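Local coordinates for oxidoreductase, Gfo/Idh/MocA family (Vibrio cholerae, PDB 1XEA), which is probably an NAD(P)-dependent oxidoreductase of the Gfo/Idh/MocA family, pairing a nucleotide-binding Rossmann domain with a domain built on a large mixed beta-sheet, at residues R199-W204 with H212-R217; R145-E150 with D173-S178. One frame throughout, in Å; residues are numbered along the deposited sequence.

Interaction 1 of 2, residues R199-W204 with H212-R217; sequences RLDVQW and HASMNR
Asp201 reaches across to Ser214 with one carboxylate oxygen: OG of Ser214 gives its hydrogen to OD1 of Asp201 at 2.8 Å and meets that oxygen nearly along its C-O bond. Asp201 turns its CG to the side of its own backbone N, away from the carbonyl carbon (chi1 -69°), which swings OD1 across to Ser214. The other carboxylate oxygen is held along its own strand, where OD2 of Asp201 makes a salt bridge of 2.6 Å with NH1 of Arg199. Both oxygens are thus engaged, which should fix the rotation of the carboxylate and favour its charged form. Arg199 itself meets the partner strand low on its chain, with CB 3.7 Å from CG of Asn216. The amide oxygen of Asn216 turns to the backbone N of Gln218.

These pairs belong to a beta hairpin, strand 196-206 running antiparallel to strand 209-216. Leu200 and Met215, a selenomethionine, form one hydrogen-bonded pair, and Val202 and Ala213 the next; N of Ala213 gives an almost straight bond to O of Val202 (2.8 Å, 176°). The side chains of Leu200, Val202, Ala213 and Met215 share one face of the sheet, where helix 160-175 packs on Leu200 and Met215.

On the opposite face, Gln203 lies over the imidazole of His212. Its CB makes a CH-pi contact 4.2 Å from the ring centroid, and NE2 of Gln203 sits above the same ring toward its rim, the amide turned 59° from the ring plane. At the ring's edge, CD2 of His212 approaches O of Val202 to 3.4 Å. A second subunit covers this face, its Leu210 packing on Arg199 and Asp201.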
loop_
_atom_site.group_PDB
_atom_site.type_symbol
_atom_site.label_atom_id
_atom_site.label_comp_id
_atom_site.label_asym_id
_atom_site.label_seq_id
_atom_site.Cartn_x
_atom_site.Cartn_y
_atom_site.Cartn_z
ATOM N N ARG A 199 6.516 -3.562 -26.367
ATOM C CA ARG A 199 6.565 -2.333 -25.579
ATOM C C ARG A 199 7.171 -1.176 -26.366
ATOM O O ARG A 199 8.083 -1.371 -27.169
ATOM C CB ARG A 199 7.368 -2.520 -24.294
ATOM C CG ARG A 199 8.835 -2.522 -24.544
ATOM C CD ARG A 199 9.643 -2.129 -23.346
ATOM N NE ARG A 199 11.041 -2.075 -23.752
ATOM C CZ ARG A 199 11.564 -1.110 -24.505
ATOM N NH1 ARG A 199 10.814 -0.104 -24.927
ATOM N NH2 ARG A 199 12.836 -1.164 -24.873
ATOM N N LEU A 200 6.660 0.027 -26.111
ATOM C CA LEU A 200 7.103 1.251 -26.784
ATOM C C LEU A 200 7.381 2.322 -25.733
ATOM O O LEU A 200 6.591 2.507 -24.808
ATOM C CB LEU A 200 6.004 1.736 -27.736
ATOM C CG LEU A 200 6.294 2.928 -28.634
ATOM C CD1 LEU A 200 7.430 2.591 -29.582
ATOM C CD2 LEU A 200 5.043 3.290 -29.407
ATOM N N ASP A 201 8.499 3.023 -25.873
ATOM C CA ASP A 201 8.859 4.065 -24.918
ATOM C C ASP A 201 9.361 5.327 -25.591
ATOM O O ASP A 201 10.479 5.365 -26.110
ATOM C CB ASP A 201 9.924 3.554 -23.949
ATOM C CG ASP A 201 9.391 2.496 -23.000
ATOM O OD1 ASP A 201 8.381 2.763 -22.316
ATOM O OD2 ASP A 201 9.981 1.396 -22.928
ATOM N N VAL A 202 8.530 6.362 -25.570
ATOM C CA VAL A 202 8.880 7.637 -26.173
ATOM C C VAL A 202 9.112 8.669 -25.088
ATOM O O VAL A 202 8.254 8.910 -24.242
ATOM C CB VAL A 202 7.775 8.138 -27.106
ATOM C CG1 VAL A 202 8.116 9.533 -27.606
ATOM C CG2 VAL A 202 7.611 7.179 -28.268
ATOM N N GLN A 203 10.281 9.291 -25.137
ATOM C CA GLN A 203 10.663 10.282 -24.149
ATOM C C GLN A 203 11.471 11.424 -24.773
ATOM O O GLN A 203 12.372 11.189 -25.577
ATOM C CB GLN A 203 11.472 9.577 -23.053
ATOM C CG GLN A 203 12.560 10.414 -22.425
ATOM C CD GLN A 203 13.257 9.716 -21.272
ATOM O OE1 GLN A 203 14.319 10.157 -20.831
ATOM N NE2 GLN A 203 12.662 8.632 -20.767
ATOM N N TRP A 204 11.140 12.658 -24.406
ATOM C CA TRP A 204 11.858 13.823 -24.913
ATOM C C TRP A 204 11.823 14.943 -23.879
ATOM O O TRP A 204 11.041 14.902 -22.926
ATOM C CB TRP A 204 11.234 14.319 -26.209
ATOM C CG TRP A 204 9.900 14.948 -26.033
ATOM C CD1 TRP A 204 9.622 16.286 -25.957
ATOM C CD2 TRP A 204 8.643 14.271 -26.001
ATOM N NE1 TRP A 204 8.259 16.482 -25.887
ATOM C CE2 TRP A 204 7.638 15.263 -25.907
ATOM C CE3 TRP A 204 8.272 12.919 -26.026
ATOM C CZ2 TRP A 204 6.277 14.943 -25.875
ATOM C CZ3 TRP A 204 6.923 12.598 -25.990
ATOM C CH2 TRP A 204 5.940 13.609 -25.907
ATOM N N HIS A 212 7.433 11.746 -20.860
ATOM C CA HIS A 212 7.679 10.327 -21.112
ATOM C C HIS A 212 6.410 9.489 -21.203
ATOM O O HIS A 212 5.593 9.471 -20.279
ATOM C CB HIS A 212 8.583 9.769 -20.006
ATOM C CG HIS A 212 9.011 8.345 -20.216
ATOM N ND1 HIS A 212 9.739 7.644 -19.277
ATOM C CD2 HIS A 212 8.827 7.496 -21.256
ATOM C CE1 HIS A 212 9.986 6.427 -19.729
ATOM N NE2 HIS A 212 9.443 6.312 -20.928
ATOM N N ALA A 213 6.259 8.791 -22.325
ATOM C CA ALA A 213 5.109 7.921 -22.556
ATOM C C ALA A 213 5.663 6.509 -22.644
ATOM O O ALA A 213 6.542 6.229 -23.451
ATOM C CB ALA A 213 4.397 8.301 -23.845
ATOM N N SER A 214 5.131 5.624 -21.814
ATOM C CA SER A 214 5.601 4.257 -21.738
ATOM C C SER A 214 4.434 3.265 -21.803
ATOM O O SER A 214 3.431 3.403 -21.095
ATOM C CB SER A 214 6.384 4.120 -20.430
ATOM O OG SER A 214 6.734 2.796 -20.113
HETATM N N MSE A 215 4.561 2.268 -22.670
HETATM C CA MSE A 215 3.523 1.260 -22.797
HETATM C C MSE A 215 4.128 -0.101 -23.041
HETATM O O MSE A 215 4.741 -0.338 -24.080
HETATM C CB MSE A 215 2.587 1.594 -23.949
HETATM C CG MSE A 215 1.564 0.509 -24.230
HETATM SE SE MSE A 215 0.182 1.103 -25.452
HETATM C CE MSE A 215 -0.900 2.087 -24.189
ATOM N N ASN A 216 3.944 -1.001 -22.083
ATOM C CA ASN A 216 4.464 -2.349 -22.212
ATOM C C ASN A 216 3.259 -3.263 -22.228
ATOM O O ASN A 216 2.729 -3.625 -21.176
ATOM C CB ASN A 216 5.360 -2.696 -21.029
ATOM C CG ASN A 216 6.069 -4.008 -21.217
ATOM O OD1 ASN A 216 5.547 -4.920 -21.849
ATOM N ND2 ASN A 216 7.265 -4.118 -20.664
ATOM N N ARG A 217 2.816 -3.624 -23.426
ATOM C CA ARG A 217 1.653 -4.484 -23.550
ATOM C C ARG A 217 1.960 -5.954 -23.350
ATOM O O ARG A 217 1.171 -6.826 -23.711
ATOM C CB ARG A 217 0.958 -4.227 -24.880
ATOM C CG ARG A 217 0.268 -2.891 -24.858
ATOM C CD ARG A 217 -0.396 -2.586 -26.145
ATOM N NE ARG A 217 -1.382 -3.582 -26.497
ATOM C CZ ARG A 217 -2.243 -3.426 -27.490
ATOM N NH1 ARG A 217 -2.224 -2.315 -28.214
ATOM N NH2 ARG A 217 -3.127 -4.375 -27.748
#

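Interaction 2 of 2, residues R145-E150 with D173-S178; sequences RSLRWE and DSVNLS
The CB of a serine, Ser174, sits squarely over the indole face of Trp149. It stands 3.5 Å from the centroid of the six-membered ring and only 13° off its normal, a CH-pi contact at the benzo end of the indole, with CE3 of Trp149 the nearest ring atom to CB of Ser174 at 3.4 Å. The hydroxyl is directed back into the helix: OG of Ser174 lies beside its own backbone N (chi1 -60°) and bonds to O of His170. On the five-membered ring, NE1 of Trp149 is hydrogen-bonded to OE1 of Glu224.

Val175 slides past Trp149 in the opposite direction, and its CG2 touches the tryptophan at the root, on CB, while CG1 of Val175 faces O of Leu147 at 4.0 Å. Leu147 completes the apolar seam. Its CD2 meets CD1 of Leu177 at 3.5 Å, the two leucines crossing at about a right angle. Leu177 gets there through an inverse gamma turn centred on Asn176, closed by the bond from N of Leu177 to O of Val175.

The C-terminal end of helix 160-175 and the turn after it thus lie against strand 146-152, with Leu136 of helix 134-138 touching Leu147, Trp149 and Leu177, and strands 209-216 and 223-230 bordering the strand within the sheet.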
loop_
_atom_site.group_PDB
_atom_site.type_symbol
_atom_site.label_atom_id
_atom_site.label_comp_id
_atom_site.label_asym_id
_atom_site.label_seq_id
_atom_site.Cartn_x
_atom_site.Cartn_y
_atom_site.Cartn_z
ATOM N N ARG A 145 8.760 19.415 -13.744
ATOM C CA ARG A 145 10.146 19.092 -14.055
ATOM C C ARG A 145 10.189 17.752 -14.775
ATOM O O ARG A 145 11.192 17.395 -15.387
ATOM C CB ARG A 145 11.000 19.039 -12.786
ATOM C CG ARG A 145 11.133 20.377 -12.090
ATOM C CD ARG A 145 11.833 21.390 -12.980
ATOM N NE ARG A 145 11.611 22.767 -12.534
ATOM C CZ ARG A 145 10.954 23.687 -13.239
ATOM N NH1 ARG A 145 10.453 23.374 -14.430
ATOM N NH2 ARG A 145 10.801 24.918 -12.752
ATOM N N SER A 146 9.086 17.018 -14.699
ATOM C CA SER A 146 8.976 15.725 -15.362
ATOM C C SER A 146 7.553 15.180 -15.214
ATOM O O SER A 146 6.837 15.513 -14.267
ATOM C CB SER A 146 10.004 14.734 -14.786
ATOM O OG SER A 146 9.434 13.877 -13.809
ATOM N N LEU A 147 7.144 14.364 -16.174
ATOM C CA LEU A 147 5.826 13.752 -16.169
ATOM C C LEU A 147 5.938 12.434 -16.934
ATOM O O LEU A 147 6.298 12.425 -18.111
ATOM C CB LEU A 147 4.794 14.667 -16.842
ATOM C CG LEU A 147 3.385 14.081 -17.034
ATOM C CD1 LEU A 147 2.725 13.882 -15.685
ATOM C CD2 LEU A 147 2.550 14.984 -17.917
ATOM N N ARG A 148 5.643 11.327 -16.262
ATOM C CA ARG A 148 5.729 10.010 -16.875
ATOM C C ARG A 148 4.386 9.314 -16.851
ATOM O O ARG A 148 3.790 9.104 -15.792
ATOM C CB ARG A 148 6.756 9.148 -16.138
ATOM C CG ARG A 148 6.844 7.715 -16.637
ATOM C CD ARG A 148 8.002 6.983 -15.981
ATOM N NE ARG A 148 7.784 6.736 -14.565
ATOM C CZ ARG A 148 8.755 6.656 -13.659
ATOM N NH1 ARG A 148 10.027 6.811 -14.020
ATOM N NH2 ARG A 148 8.447 6.418 -12.387
ATOM N N TRP A 149 3.908 8.942 -18.027
ATOM C CA TRP A 149 2.635 8.261 -18.122
ATOM C C TRP A 149 2.890 6.813 -18.563
ATOM O O TRP A 149 3.371 6.575 -19.662
ATOM C CB TRP A 149 1.756 9.001 -19.134
ATOM C CG TRP A 149 0.297 8.785 -18.908
ATOM C CD1 TRP A 149 -0.383 7.602 -19.013
ATOM C CD2 TRP A 149 -0.654 9.759 -18.489
ATOM N NE1 TRP A 149 -1.694 7.781 -18.685
ATOM C CE2 TRP A 149 -1.892 9.098 -18.359
ATOM C CE3 TRP A 149 -0.586 11.132 -18.210
ATOM C CZ2 TRP A 149 -3.054 9.759 -17.959
ATOM C CZ3 TRP A 149 -1.740 11.784 -17.814
ATOM C CH2 TRP A 149 -2.957 11.097 -17.694
ATOM N N GLU A 150 2.595 5.857 -17.689
ATOM C CA GLU A 150 2.768 4.441 -17.991
ATOM C C GLU A 150 1.390 3.788 -18.146
ATOM O O GLU A 150 0.491 4.003 -17.330
ATOM C CB GLU A 150 3.518 3.740 -16.853
ATOM C CG GLU A 150 4.923 4.268 -16.591
ATOM C CD GLU A 150 5.647 3.531 -15.466
ATOM O OE1 GLU A 150 5.817 2.295 -15.568
ATOM O OE2 GLU A 150 6.047 4.195 -14.480
ATOM N N ASP A 173 -0.294 11.307 -25.978
ATOM C CA ASP A 173 -0.981 12.590 -25.979
ATOM C C ASP A 173 -1.054 13.197 -24.584
ATOM O O ASP A 173 -0.786 14.386 -24.396
ATOM C CB ASP A 173 -2.409 12.457 -26.506
ATOM C CG ASP A 173 -3.221 13.735 -26.302
ATOM O OD1 ASP A 173 -3.013 14.719 -27.037
ATOM O OD2 ASP A 173 -4.063 13.773 -25.389
ATOM N N SER A 174 -1.438 12.379 -23.609
ATOM C CA SER A 174 -1.570 12.837 -22.231
ATOM C C SER A 174 -0.322 13.520 -21.705
ATOM O O SER A 174 -0.388 14.338 -20.794
ATOM C CB SER A 174 -1.926 11.662 -21.320
ATOM O OG SER A 174 -3.148 11.084 -21.711
ATOM N N VAL A 175 0.811 13.186 -22.297
ATOM C CA VAL A 175 2.076 13.739 -21.877
ATOM C C VAL A 175 2.549 14.843 -22.802
ATOM O O VAL A 175 3.387 15.654 -22.424
ATOM C CB VAL A 175 3.123 12.625 -21.839
ATOM C CG1 VAL A 175 4.476 13.194 -21.556
ATOM C CG2 VAL A 175 2.755 11.607 -20.767
ATOM N N ASN A 176 1.991 14.869 -24.012
ATOM C CA ASN A 176 2.352 15.839 -25.050
ATOM C C ASN A 176 1.917 17.276 -24.735
ATOM O O ASN A 176 1.110 17.871 -25.443
ATOM C CB ASN A 176 1.750 15.386 -26.377
ATOM C CG ASN A 176 2.389 16.061 -27.557
ATOM O OD1 ASN A 176 3.234 16.940 -27.397
ATOM N ND2 ASN A 176 2.005 15.648 -28.754
ATOM N N LEU A 177 2.491 17.830 -23.675
ATOM C CA LEU A 177 2.167 19.169 -23.221
ATOM C C LEU A 177 2.993 20.252 -23.909
ATOM O O LEU A 177 2.842 21.436 -23.614
ATOM C CB LEU A 177 2.380 19.241 -21.711
ATOM C CG LEU A 177 1.630 18.209 -20.862
ATOM C CD1 LEU A 177 2.268 18.128 -19.497
ATOM C CD2 LEU A 177 0.156 18.572 -20.758
ATOM N N SER A 178 3.877 19.848 -24.814
ATOM C CA SER A 178 4.734 20.797 -25.522
ATOM C C SER A 178 4.440 20.813 -27.022
ATOM O O SER A 178 5.161 21.441 -27.802
ATOM C CB SER A 178 6.200 20.420 -25.313
ATOM O OG SER A 178 6.526 19.243 -26.039
#

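In the fold
Along the chain interaction 2 closes before interaction 1 opens, yet their centres are about 11 Å apart and they share one mixed sheet. Strand 146-152 runs parallel to strand 209-216, so the strand of interaction 2 lies beside the hairpin, next to its second strand; probable backbone hydrogen bonds tie Trp149 to His212 and Ser214. Helix 160-175 backs both contacts on one face of this sheet. The other face meets a second subunit: Glu150 makes a salt bridge to Arg148 of that copy, the reverse pair being long and weak, and Arg199, Asp201, Gln203 and Asn216 pack on it. The two contacts thus join helical backing to subunit interface in the mixed sheet, separate from the five-stranded parallel sheet.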